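Local coordinates for protein lectin (Trichosanthes anguina, PDB 4HR6) that is the ribosome-inactivating-protein-like chain of a carbohydrate-binding seed lectin, a nontoxic three-chain homologue of type II ribosome-inactivating proteins, at residues B[181-185]-B[186-190]; B[43-46]-B[47-50]. All blocks are in the same frame, centred on the assembly; numbering follows the deposited sequence.

In the fold
Following the chain from its N terminus, contact 2 comes first: residues 43-46, in the loop after strand 37-40, run without a gap into helix 46-51, so the contact closes only one tight turn. It sits at the surface, where the loop and helix pack beside strands 3-9 and 26-32 of the mixed sheet. Contact 1 follows far along the chain, at the end of strand 180-185, where the chain turns into helix 189-192. The two lie in series, neither nested nor crossed, on opposite sides of the chain's centre, their own centres about 36 Å apart. Contact 1 is buried against a neighbouring chain; contact 2 touches no other chain of the assembly.

Contact 1 (B[181-185]-B[186-190]); sequences IEVDS and IYYPI
Tyr188 lays its ring beside Val183, the ring carbon CD1 lying 3.8 Å from Val183 CG1, and the two side chains run past each other in opposite directions. The methyl meets the ring obliquely; with CG1 anti to the backbone N (chi1 178°), the branched valine directs this methyl toward the turn. Farther along the ring, Ser185 OG approaches the edge near the ring plane, 3.2 Å from Tyr188 CE1. That hydroxyl oxygen also accepts a hydrogen bond from Tyr187 N, at 3.3 Å and with an N-H...O angle of 158°, so a small polar side chain secures the backbone just where the strand gives way to the turn. The same OG is bonded to Val131 O of a neighbouring chain of the assembly. Ile190 CD1 faces two strand side chains, 4.2 Å from both Val183 CG2 and Ile181 CG2, where aliphatic branches suit a buried site. Asp184 brings OD2 near the phenol end of Tyr188, its carboxylate plane turned 59° from the ring, yet the polar atoms are engaged by that same neighbouring chain: OD2 accepts from its Asn133 N, OD1 makes a salt bridge to its Arg8, and Tyr188 OH bonds to its Tyr134 N. On the far side of the turn, Ile186 CG1 lies over the centre of one face of the Tyr187 ring, 3.7 Å above its plane. Strand 180-185 pairs antiparallel with strand 166-174, Val183 and Ile186 both touching Phe167, and Tyr188 is the N-cap residue leading into helix 189-192.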
loop_
_atom_site.group_PDB
_atom_site.type_symbol
_atom_site.label_atom_id
_atom_site.label_comp_id
_atom_site.label_asym_id
_atom_site.label_seq_id
_atom_site.Cartn_x
_atom_site.Cartn_y
_atom_site.Cartn_z
ATOM N N ILE B 181 -3.988 -12.811 3.683
ATOM C CA ILE B 181 -2.632 -12.449 3.325
ATOM C C ILE B 181 -1.952 -11.915 4.575
ATOM O O ILE B 181 -2.237 -10.803 5.010
ATOM C CB ILE B 181 -2.593 -11.357 2.235
ATOM C CG1 ILE B 181 -3.368 -11.795 1.010
ATOM C CG2 ILE B 181 -1.161 -11.025 1.845
ATOM C CD1 ILE B 181 -3.243 -10.830 -0.151
ATOM N N GLU B 182 -1.045 -12.707 5.139
ATOM C CA GLU B 182 -0.273 -12.298 6.305
ATOM C C GLU B 182 0.920 -11.460 5.862
ATOM O O GLU B 182 1.795 -11.939 5.162
ATOM C CB GLU B 182 0.199 -13.526 7.076
ATOM C CG GLU B 182 -0.930 -14.400 7.595
ATOM C CD GLU B 182 -0.457 -15.733 8.165
ATOM O OE1 GLU B 182 0.771 -15.942 8.304
ATOM O OE2 GLU B 182 -1.326 -16.581 8.473
ATOM N N VAL B 183 0.936 -10.202 6.268
ATOM C CA VAL B 183 1.970 -9.258 5.887
ATOM C C VAL B 183 2.912 -9.025 7.083
ATOM O O VAL B 183 2.466 -8.711 8.194
ATOM C CB VAL B 183 1.319 -7.921 5.464
ATOM C CG1 VAL B 183 2.365 -6.894 5.098
ATOM C CG2 VAL B 183 0.362 -8.156 4.317
ATOM N N ASP B 184 4.209 -9.152 6.841
ATOM C CA ASP B 184 5.206 -9.035 7.896
ATOM C C ASP B 184 6.331 -8.078 7.536
ATOM O O ASP B 184 7.368 -8.082 8.182
ATOM C CB ASP B 184 5.758 -10.424 8.233
ATOM C CG ASP B 184 6.633 -10.997 7.132
ATOM O OD1 ASP B 184 7.678 -11.600 7.470
ATOM O OD2 ASP B 184 6.292 -10.823 5.935
ATOM N N SER B 185 6.117 -7.238 6.516
ATOM C CA SER B 185 7.121 -6.261 6.098
ATOM C C SER B 185 6.469 -5.182 5.264
ATOM O O SER B 185 5.328 -5.313 4.858
ATOM C CB SER B 185 8.229 -6.934 5.270
ATOM O OG SER B 185 7.757 -7.263 3.978
ATOM N N ILE B 186 7.208 -4.124 4.985
ATOM C CA ILE B 186 6.703 -3.083 4.110
ATOM C C ILE B 186 6.747 -3.422 2.613
ATOM O O ILE B 186 6.227 -2.663 1.815
ATOM C CB ILE B 186 7.493 -1.789 4.253
ATOM C CG1 ILE B 186 8.983 -2.067 4.054
ATOM C CG2 ILE B 186 7.192 -1.135 5.586
ATOM C CD1 ILE B 186 9.701 -0.898 3.444
ATOM N N TYR B 187 7.366 -4.544 2.238
ATOM C CA TYR B 187 7.686 -4.810 0.838
ATOM C C TYR B 187 6.498 -5.437 0.143
ATOM O O TYR B 187 6.664 -6.351 -0.654
ATOM C CB TYR B 187 8.945 -5.699 0.734
ATOM C CG TYR B 187 10.109 -5.054 1.426
ATOM C CD1 TYR B 187 10.628 -5.574 2.600
ATOM C CD2 TYR B 187 10.633 -3.884 0.951
ATOM C CE1 TYR B 187 11.678 -4.962 3.257
ATOM C CE2 TYR B 187 11.674 -3.256 1.603
ATOM C CZ TYR B 187 12.192 -3.815 2.750
ATOM O OH TYR B 187 13.219 -3.183 3.388
ATOM N N TYR B 188 5.298 -4.960 0.477
ATOM C CA TYR B 188 4.064 -5.394 -0.164
ATOM C C TYR B 188 3.316 -4.158 -0.663
ATOM O O TYR B 188 3.171 -3.174 0.078
ATOM C CB TYR B 188 3.194 -6.175 0.803
ATOM C CG TYR B 188 3.783 -7.499 1.205
ATOM C CD1 TYR B 188 4.716 -7.577 2.234
ATOM C CD2 TYR B 188 3.405 -8.678 0.569
ATOM C CE1 TYR B 188 5.263 -8.784 2.614
ATOM C CE2 TYR B 188 3.957 -9.890 0.933
ATOM C CZ TYR B 188 4.888 -9.938 1.964
ATOM O OH TYR B 188 5.454 -11.132 2.364
ATOM N N PRO B 189 2.865 -4.183 -1.928
ATOM C CA PRO B 189 2.184 -2.984 -2.421
ATOM C C PRO B 189 0.910 -2.673 -1.649
ATOM O O PRO B 189 0.545 -1.496 -1.507
ATOM C CB PRO B 189 1.882 -3.310 -3.901
ATOM C CG PRO B 189 2.171 -4.750 -4.082
ATOM C CD PRO B 189 3.115 -5.165 -2.999
ATOM N N ILE B 190 0.263 -3.705 -1.108
ATOM C CA ILE B 190 -0.961 -3.485 -0.347
ATOM C C ILE B 190 -0.712 -2.802 1.004
ATOM O O ILE B 190 -1.650 -2.501 1.726
ATOM C CB ILE B 190 -1.790 -4.762 -0.177
ATOM C CG1 ILE B 190 -1.164 -5.725 0.830
ATOM C CG2 ILE B 190 -1.976 -5.449 -1.519
ATOM C CD1 ILE B 190 -1.995 -6.976 1.016
#

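Contact 2 (B[43-46]-B[47-50]); sequences NAPQ and LAFH
Gln46 O receives His50 ND1 in a hydrogen bond of 3.1 Å with an N-H...O angle of 158°. The oxygen lies close to the imidazole plane, while the nitrogen stands above the carbonyl plane. His50 CG is anti to its own carbonyl carbon (chi1 -75°), which swings the ring back along the helix toward this carbonyl. Gln46 O also takes a weak bond from Phe49 N, so one carbonyl serves both a backbone and a side-chain donor. One residue earlier, Pro45 O accepts Ala48 N at 2.9 Å. Proline's restricted phi suits the approach to a helix, and its carbonyl still serves as an acceptor. Around these bonds lie a few apolar contacts. The Phe49 ring reaches back beside the incoming chain, with CE1 4.1 Å from Ala44 CB, and Gln46 O lies at the ring edge, in its plane. Small methyls fit the tight turn: Ala48 CB lies 4.2 Å from Pro45 CD and 4.4 Å from Ala44 CB. Ala48 and Leu47 touch Phe3 of strand 3-9, and Phe49 stacks with Phe40. These i to i+3 backbone bonds are characteristic of the first turn of a short helix, here helix 46-51, set beside the sheet of the ribosome-inactivating-protein fold.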
loop_
_atom_site.group_PDB
_atom_site.type_symbol
_atom_site.label_atom_id
_atom_site.label_comp_id
_atom_site.label_asym_id
_atom_site.label_seq_id
_atom_site.Cartn_x
_atom_site.Cartn_y
_atom_site.Cartn_z
ATOM N N ASN B 43 -17.173 9.633 23.936
ATOM C CA ASN B 43 -15.765 9.591 24.241
ATOM C C ASN B 43 -14.998 10.697 23.563
ATOM O O ASN B 43 -13.787 10.616 23.437
ATOM C CB ASN B 43 -15.193 8.227 23.872
ATOM C CG ASN B 43 -15.194 7.984 22.380
ATOM O OD1 ASN B 43 -16.060 8.471 21.674
ATOM N ND2 ASN B 43 -14.232 7.227 21.903
ATOM N N ALA B 44 -15.670 11.753 23.127
ATOM C CA ALA B 44 -14.925 12.905 22.617
ATOM C C ALA B 44 -13.969 13.384 23.700
ATOM O O ALA B 44 -14.332 13.385 24.888
ATOM C CB ALA B 44 -15.846 14.043 22.238
ATOM N N PRO B 45 -12.761 13.813 23.300
ATOM C CA PRO B 45 -11.818 14.333 24.288
ATOM C C PRO B 45 -12.338 15.604 24.975
ATOM O O PRO B 45 -13.110 16.384 24.386
ATOM C CB PRO B 45 -10.551 14.614 23.478
ATOM C CG PRO B 45 -10.970 14.650 22.051
ATOM C CD PRO B 45 -12.297 13.978 21.911
ATOM N N GLN B 46 -11.912 15.802 26.219
ATOM C CA GLN B 46 -12.390 16.912 27.051
ATOM C C GLN B 46 -12.200 18.274 26.387
ATOM O O GLN B 46 -13.064 19.148 26.442
ATOM C CB GLN B 46 -11.631 16.928 28.374
ATOM C CG GLN B 46 -12.035 15.856 29.343
ATOM C CD GLN B 46 -11.561 16.157 30.757
ATOM O OE1 GLN B 46 -10.446 15.801 31.148
ATOM N NE2 GLN B 46 -12.411 16.800 31.527
ATOM N N LEU B 47 -11.051 18.433 25.753
ATOM C CA LEU B 47 -10.713 19.645 25.074
ATOM C C LEU B 47 -11.700 19.994 23.949
ATOM O O LEU B 47 -11.869 21.168 23.631
ATOM C CB LEU B 47 -9.304 19.505 24.498
ATOM C CG LEU B 47 -8.711 20.763 23.870
ATOM C CD1 LEU B 47 -8.248 21.700 24.972
ATOM C CD2 LEU B 47 -7.557 20.400 22.953
ATOM N N ALA B 48 -12.311 18.976 23.331
ATOM C CA ALA B 48 -13.321 19.202 22.297
ATOM C C ALA B 48 -14.489 20.027 22.830
ATOM O O ALA B 48 -14.972 20.927 22.145
ATOM C CB ALA B 48 -13.833 17.885 21.729
ATOM N N PHE B 49 -14.945 19.718 24.040
ATOM C CA PHE B 49 -16.088 20.446 24.607
ATOM C C PHE B 49 -15.770 21.902 24.910
ATOM O O PHE B 49 -16.677 22.733 24.941
ATOM C CB PHE B 49 -16.582 19.793 25.886
ATOM C CG PHE B 49 -17.161 18.447 25.674
ATOM C CD1 PHE B 49 -16.380 17.321 25.801
ATOM C CD2 PHE B 49 -18.493 18.302 25.326
ATOM C CE1 PHE B 49 -16.919 16.067 25.598
ATOM C CE2 PHE B 49 -19.039 17.054 25.136
ATOM C CZ PHE B 49 -18.248 15.936 25.262
ATOM N N HIS B 50 -14.494 22.191 25.157
ATOM C CA HIS B 50 -14.074 23.505 25.599
ATOM C C HIS B 50 -13.747 24.385 24.436
ATOM O O HIS B 50 -13.768 25.585 24.579
ATOM C CB HIS B 50 -12.885 23.417 26.567
ATOM C CG HIS B 50 -13.279 22.954 27.934
ATOM N ND1 HIS B 50 -13.241 21.629 28.311
ATOM C CD2 HIS B 50 -13.770 23.633 28.998
ATOM C CE1 HIS B 50 -13.675 21.511 29.553
ATOM N NE2 HIS B 50 -13.998 22.715 29.995
#